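Local coordinates for putative glycoside hydrolase (Parabacteroides distasonis ATCC 8503, PDB 3GYC), which is of unproven function but, as a cellulase-like member of the TIM-barrel clan, probably hydrolyses glycosidic bonds in carbohydrates, at residues A[114-119]-A[135-140]; A[159-162]-A[166-169]. All coordinates share one frame; numbering follows the deposited sequence.

Contact 1 (A[114-119]-A[135-140]). With EDO (1,2-ethanediol), chain F.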
loop_
_atom_site.group_PDB
_atom_site.type_symbol
_atom_site.label_atom_id
_atom_site.label_comp_id
_atom_site.label_asym_id
_atom_site.label_seq_id
_atom_site.Cartn_x
_atom_site.Cartn_y
_atom_site.Cartn_z
ATOM N N SER A 114 -1.661 7.769 2.097
ATOM C CA SER A 114 -2.568 8.068 3.222
ATOM C C SER A 114 -3.897 7.373 3.067
ATOM O O SER A 114 -4.390 7.185 1.946
ATOM C CB SER A 114 -2.826 9.568 3.409
ATOM O OG SER A 114 -3.386 9.771 4.712
ATOM N N TRP A 115 -4.431 6.970 4.208
ATOM C CA TRP A 115 -5.770 6.430 4.370
ATOM C C TRP A 115 -6.688 7.520 4.976
ATOM O O TRP A 115 -7.848 7.257 5.276
ATOM C CB TRP A 115 -5.743 5.186 5.258
ATOM C CG TRP A 115 -5.150 3.987 4.633
ATOM C CD1 TRP A 115 -5.810 2.861 4.224
ATOM C CD2 TRP A 115 -3.734 3.739 4.374
ATOM N NE1 TRP A 115 -4.876 1.928 3.755
ATOM C CE2 TRP A 115 -3.625 2.456 3.809
ATOM C CE3 TRP A 115 -2.564 4.490 4.564
ATOM C CZ2 TRP A 115 -2.390 1.901 3.411
ATOM C CZ3 TRP A 115 -1.362 3.949 4.190
ATOM C CH2 TRP A 115 -1.285 2.666 3.593
ATOM N N TYR A 116 -6.152 8.736 5.160
ATOM C CA TYR A 116 -6.898 9.883 5.687
ATOM C C TYR A 116 -7.737 9.509 6.930
ATOM O O TYR A 116 -8.980 9.606 6.936
ATOM C CB TYR A 116 -7.735 10.474 4.551
ATOM C CG TYR A 116 -6.842 10.995 3.474
ATOM C CD1 TYR A 116 -6.283 12.278 3.582
ATOM C CD2 TYR A 116 -6.536 10.234 2.352
ATOM C CE1 TYR A 116 -5.425 12.772 2.614
ATOM C CE2 TYR A 116 -5.665 10.712 1.378
ATOM C CZ TYR A 116 -5.112 11.983 1.515
ATOM O OH TYR A 116 -4.250 12.500 0.571
ATOM N N ARG A 117 -7.025 9.051 7.953
ATOM C CA ARG A 117 -7.612 8.590 9.195
ATOM C C ARG A 117 -8.495 9.683 9.748
ATOM O O ARG A 117 -8.116 10.846 9.738
ATOM C CB ARG A 117 -6.533 8.198 10.189
ATOM C CG ARG A 117 -5.753 6.958 9.748
ATOM C CD ARG A 117 -6.533 5.651 10.032
ATOM N NE ARG A 117 -6.508 5.366 11.472
ATOM C CZ ARG A 117 -7.544 5.477 12.298
ATOM N NH1 ARG A 117 -8.753 5.848 11.867
ATOM N NH2 ARG A 117 -7.374 5.216 13.576
ATOM N N LEU A 118 -9.687 9.302 10.164
ATOM C CA LEU A 118 -10.639 10.268 10.723
ATOM C C LEU A 118 -10.355 10.586 12.173
ATOM O O LEU A 118 -10.445 9.711 13.053
ATOM C CB LEU A 118 -12.075 9.785 10.624
ATOM C CG LEU A 118 -12.686 9.629 9.237
ATOM C CD1 LEU A 118 -14.071 8.989 9.372
ATOM C CD2 LEU A 118 -12.749 10.984 8.489
ATOM N N ASP A 119 -10.022 11.848 12.422
ATOM C CA ASP A 119 -9.874 12.343 13.769
ATOM C C ASP A 119 -11.292 12.765 14.178
ATOM O O ASP A 119 -12.182 12.862 13.333
ATOM C CB ASP A 119 -8.939 13.529 13.855
ATOM C CG ASP A 119 -9.467 14.762 13.082
ATOM O OD1 ASP A 119 -9.570 14.669 11.833
ATOM O OD2 ASP A 119 -9.809 15.786 13.743
ATOM N N ASP A 135 -1.991 21.168 -1.806
ATOM C CA ASP A 135 -1.382 22.104 -0.861
ATOM C C ASP A 135 -1.036 21.383 0.437
ATOM O O ASP A 135 -0.014 21.639 1.078
ATOM C CB ASP A 135 -2.288 23.316 -0.573
ATOM C CG ASP A 135 -2.205 24.397 -1.635
ATOM O OD1 ASP A 135 -1.399 24.295 -2.587
ATOM O OD2 ASP A 135 -2.955 25.401 -1.503
ATOM N N CYS A 136 -1.894 20.459 0.809
ATOM C CA CYS A 136 -1.689 19.675 2.002
ATOM C C CYS A 136 -0.434 18.764 1.903
ATOM O O CYS A 136 0.381 18.700 2.814
ATOM C CB CYS A 136 -2.966 18.936 2.243
ATOM S SG CYS A 136 -2.747 17.584 3.239
ATOM N N TRP A 137 -0.267 18.086 0.779
ATOM C CA TRP A 137 0.940 17.290 0.570
ATOM C C TRP A 137 2.205 18.139 0.428
ATOM O O TRP A 137 3.266 17.717 0.863
ATOM C CB TRP A 137 0.771 16.370 -0.631
ATOM C CG TRP A 137 -0.025 15.170 -0.288
ATOM C CD1 TRP A 137 -1.356 14.982 -0.447
ATOM C CD2 TRP A 137 0.497 13.955 0.263
ATOM N NE1 TRP A 137 -1.696 13.714 -0.041
ATOM C CE2 TRP A 137 -0.578 13.072 0.418
ATOM C CE3 TRP A 137 1.766 13.553 0.668
ATOM C CZ2 TRP A 137 -0.428 11.803 0.955
ATOM C CZ3 TRP A 137 1.926 12.296 1.185
ATOM C CH2 TRP A 137 0.840 11.426 1.319
ATOM N N LEU A 138 2.104 19.319 -0.204
ATOM C CA LEU A 138 3.235 20.218 -0.300
ATOM C C LEU A 138 3.705 20.588 1.124
ATOM O O LEU A 138 4.905 20.677 1.393
ATOM C CB LEU A 138 2.906 21.465 -1.154
ATOM C CG LEU A 138 2.800 21.185 -2.665
ATOM C CD1 LEU A 138 2.211 22.341 -3.421
ATOM C CD2 LEU A 138 4.153 20.754 -3.261
ATOM N N THR A 139 2.773 20.767 2.053
ATOM C CA THR A 139 3.141 21.071 3.433
ATOM C C THR A 139 3.885 19.910 4.107
ATOM O O THR A 139 4.935 20.109 4.696
ATOM C CB THR A 139 1.902 21.505 4.214
ATOM O OG1 THR A 139 1.437 22.698 3.604
ATOM C CG2 THR A 139 2.201 21.771 5.655
ATOM N N ILE A 140 3.380 18.694 3.950
ATOM C CA ILE A 140 3.993 17.521 4.593
ATOM C C ILE A 140 5.406 17.326 3.997
ATOM O O ILE A 140 6.384 17.076 4.724
ATOM C CB ILE A 140 3.017 16.276 4.498
ATOM C CG1 ILE A 140 3.242 15.221 5.596
ATOM C CG2 ILE A 140 3.052 15.615 3.165
ATOM C CD1 ILE A 140 4.530 14.424 5.459
HETATM C C1 EDO F . -10.198 6.384 7.173
HETATM O O1 EDO F . -8.863 5.866 7.377
HETATM C C2 EDO F . -11.076 6.292 8.445
HETATM O O2 EDO F . -10.400 6.723 9.652
#

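Contact 2 (A[159-162]-A[166-169])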
loop_
_atom_site.group_PDB
_atom_site.type_symbol
_atom_site.label_atom_id
_atom_site.label_comp_id
_atom_site.label_asym_id
_atom_site.label_seq_id
_atom_site.Cartn_x
_atom_site.Cartn_y
_atom_site.Cartn_z
ATOM N N CYS A 159 -3.436 9.012 -2.401
ATOM C CA CYS A 159 -4.520 8.341 -1.705
ATOM C C CYS A 159 -4.580 6.844 -1.932
ATOM O O CYS A 159 -4.689 6.399 -3.082
ATOM C CB CYS A 159 -5.865 8.919 -2.172
ATOM S SG CYS A 159 -7.183 8.355 -1.101
ATOM N N ASN A 160 -4.512 6.071 -0.837
ATOM C CA ASN A 160 -4.717 4.636 -0.885
ATOM C C ASN A 160 -6.021 4.272 -1.565
ATOM O O ASN A 160 -7.074 4.775 -1.179
ATOM C CB ASN A 160 -4.778 4.068 0.523
ATOM C CG ASN A 160 -5.131 2.590 0.542
ATOM O OD1 ASN A 160 -4.293 1.730 0.204
ATOM N ND2 ASN A 160 -6.372 2.277 0.956
ATOM N N GLU A 161 -5.956 3.371 -2.551
ATOM C CA GLU A 161 -7.166 2.811 -3.198
ATOM C C GLU A 161 -8.167 3.844 -3.645
ATOM O O GLU A 161 -9.384 3.767 -3.393
ATOM C CB GLU A 161 -7.795 1.745 -2.308
ATOM C CG GLU A 161 -6.804 0.601 -2.144
ATOM C CD GLU A 161 -7.220 -0.500 -1.193
ATOM O OE1 GLU A 161 -8.126 -0.274 -0.347
ATOM O OE2 GLU A 161 -6.580 -1.588 -1.291
ATOM N N TRP A 162 -7.622 4.826 -4.348
ATOM C CA TRP A 162 -8.432 5.868 -4.956
ATOM C C TRP A 162 -9.450 5.265 -5.936
ATOM O O TRP A 162 -9.108 4.382 -6.720
ATOM C CB TRP A 162 -7.520 6.836 -5.697
ATOM C CG TRP A 162 -8.225 8.026 -6.361
ATOM C CD1 TRP A 162 -8.597 8.137 -7.660
ATOM C CD2 TRP A 162 -8.599 9.259 -5.730
ATOM N NE1 TRP A 162 -9.189 9.360 -7.884
ATOM C CE2 TRP A 162 -9.205 10.065 -6.712
ATOM C CE3 TRP A 162 -8.487 9.753 -4.423
ATOM C CZ2 TRP A 162 -9.686 11.340 -6.435
ATOM C CZ3 TRP A 162 -8.973 11.010 -4.143
ATOM C CH2 TRP A 162 -9.578 11.793 -5.145
ATOM N N SER A 166 -14.102 5.226 1.727
ATOM C CA SER A 166 -13.522 4.999 3.053
ATOM C C SER A 166 -12.292 5.863 3.247
ATOM O O SER A 166 -12.010 6.298 4.359
ATOM C CB SER A 166 -13.046 3.551 3.237
ATOM O OG SER A 166 -14.118 2.643 3.130
ATOM N N TRP A 167 -11.545 6.080 2.171
ATOM C CA TRP A 167 -10.281 6.820 2.276
ATOM C C TRP A 167 -10.389 8.243 1.728
ATOM O O TRP A 167 -9.718 9.148 2.233
ATOM C CB TRP A 167 -9.151 6.048 1.565
ATOM C CG TRP A 167 -9.308 4.571 1.734
ATOM C CD1 TRP A 167 -9.541 3.678 0.758
ATOM C CD2 TRP A 167 -9.345 3.839 2.971
ATOM N NE1 TRP A 167 -9.683 2.422 1.282
ATOM C CE2 TRP A 167 -9.585 2.494 2.645
ATOM C CE3 TRP A 167 -9.179 4.189 4.324
ATOM C CZ2 TRP A 167 -9.668 1.495 3.613
ATOM C CZ3 TRP A 167 -9.274 3.190 5.287
ATOM C CH2 TRP A 167 -9.504 1.862 4.920
ATOM N N ALA A 168 -11.241 8.442 0.719
ATOM C CA ALA A 168 -11.402 9.757 0.072
ATOM C C ALA A 168 -12.864 10.236 0.145
ATOM O O ALA A 168 -13.541 10.379 -0.891
ATOM C CB ALA A 168 -10.921 9.693 -1.370
ATOM N N PRO A 169 -13.367 10.474 1.371
ATOM C CA PRO A 169 -14.738 10.997 1.517
ATOM C C PRO A 169 -14.876 12.444 1.027
ATOM O O PRO A 169 -15.992 12.904 0.700
ATOM C CB PRO A 169 -14.969 10.914 3.030
ATOM C CG PRO A 169 -13.648 10.921 3.632
ATOM C CD PRO A 169 -12.744 10.227 2.681
#

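Contact 1 (A[114-119]-A[135-140])
The phenol oxygen of Tyr116 is gripped from two quarters: Trp137 NE1 donates to Tyr116 OH over 2.9 Å, and the backbone carbonyl of Leu158 is its other partner. The indole N-H points at the oxygen at 158°, and OH lies close to the plane of the Trp137 ring, at its edge. Tyr116 stretches from its loop toward helix 130-146, the CG beside the backbone N and anti to the carbonyl carbon (chi1 -63°). Beside the hydrogen bond, Ser114 CB meets Trp137 CZ2 at 4.1 Å and also sits over one face of the Tyr116 ring, toward its rim. An ST turn fixes this serine, Tyr116 N donating to Ser114 OG over 3.0 Å, while Asp57 takes up the same hydroxyl. A phenylalanine in place of Trp137 would probably cost Tyr116 OH its indole donor and leave the Tyr116 ring less firmly tied to helix 130-146. On the loop's far side an ethanediol, probably from the crystallisation liquor, has its O2 held by Leu118 N at 2.7 Å and by Arg117 NH1 at 2.9 Å. With 127 Å² buried, the contact appears to rest more on one directed bond than on surface: one nearly in-plane N-H and a carbonyl satisfy the buried hydroxyl, so the tyrosine pins the loop to the helix.

Contact 2 (A[159-162]-A[166-169])
The indole of Trp167 lies between two residues: Asn160 ND2 stands 3.3 Å above one face, toward the rim, and Ser166 CB covers the centre of the opposite face. The second indole is met at its periphery, with Cys159 SG in plane at the edge of Trp162 and Ala168 CB approaching that ring obliquely, 3.6 Å from Trp162 CZ3. The Asn160 amide is steeply inclined to the Trp167 ring, the planes 75° apart, and both side chains point the same way. Asn160 CG is anti to the backbone N (chi1 174°), which carries the amide out over the pyrrole part of the indole. ND2 and NE1 are both donors and do not pair; instead ND2 makes a weak bond to Glu161 OE1 at 3.4 Å, and OD1 accepts from Arg55. Glu161 runs out extended beside the indole, and its OE2 is bound by His234. Backbone contributes as well, Asn160 O lying 3.3 Å from Trp167 CD1. Cys159 SG touches both Trp167 CB and Ala168 CB, 4.0 Å from each. An Asn-Glu pair following the fourth barrel strand recurs in clan GH-A glycosidases, where the glutamate is the acid/base; the arrangement here is consistent with such a site, and an ethanediol beside Trp167 hints at a pocket. The turn thus sits at the C-terminal end of strand 153-157, folding back on itself before Ala168, the N-cap of helix 169-172, while the Trp162 ring meets Phe171 of that helix and Trp191 of helix 186-200, and its NE1 bonds to Ser188 of the latter helix.

Leaving strand 109-113, the chain enters the loop that holds 114-119, and contact 1 closes the excursion to helix 130-146, ahead of strand 153-157. Contact 2 then closes a much tighter turn beyond that strand, with three residues between its segments. The two loops follow one another in series, neither enclosing nor crossing the other, yet they touch where the adjacent parallel strands end: Ser114 O probably accepts from Asn160 N at 3.0 Å, and the rings of Trp115 and Trp167 meet edge-to-face. Contact 1 ties the third strand's loop outward to a barrel helix; contact 2 folds the loop after the fourth strand, 153-157, back on itself before helix 169-172.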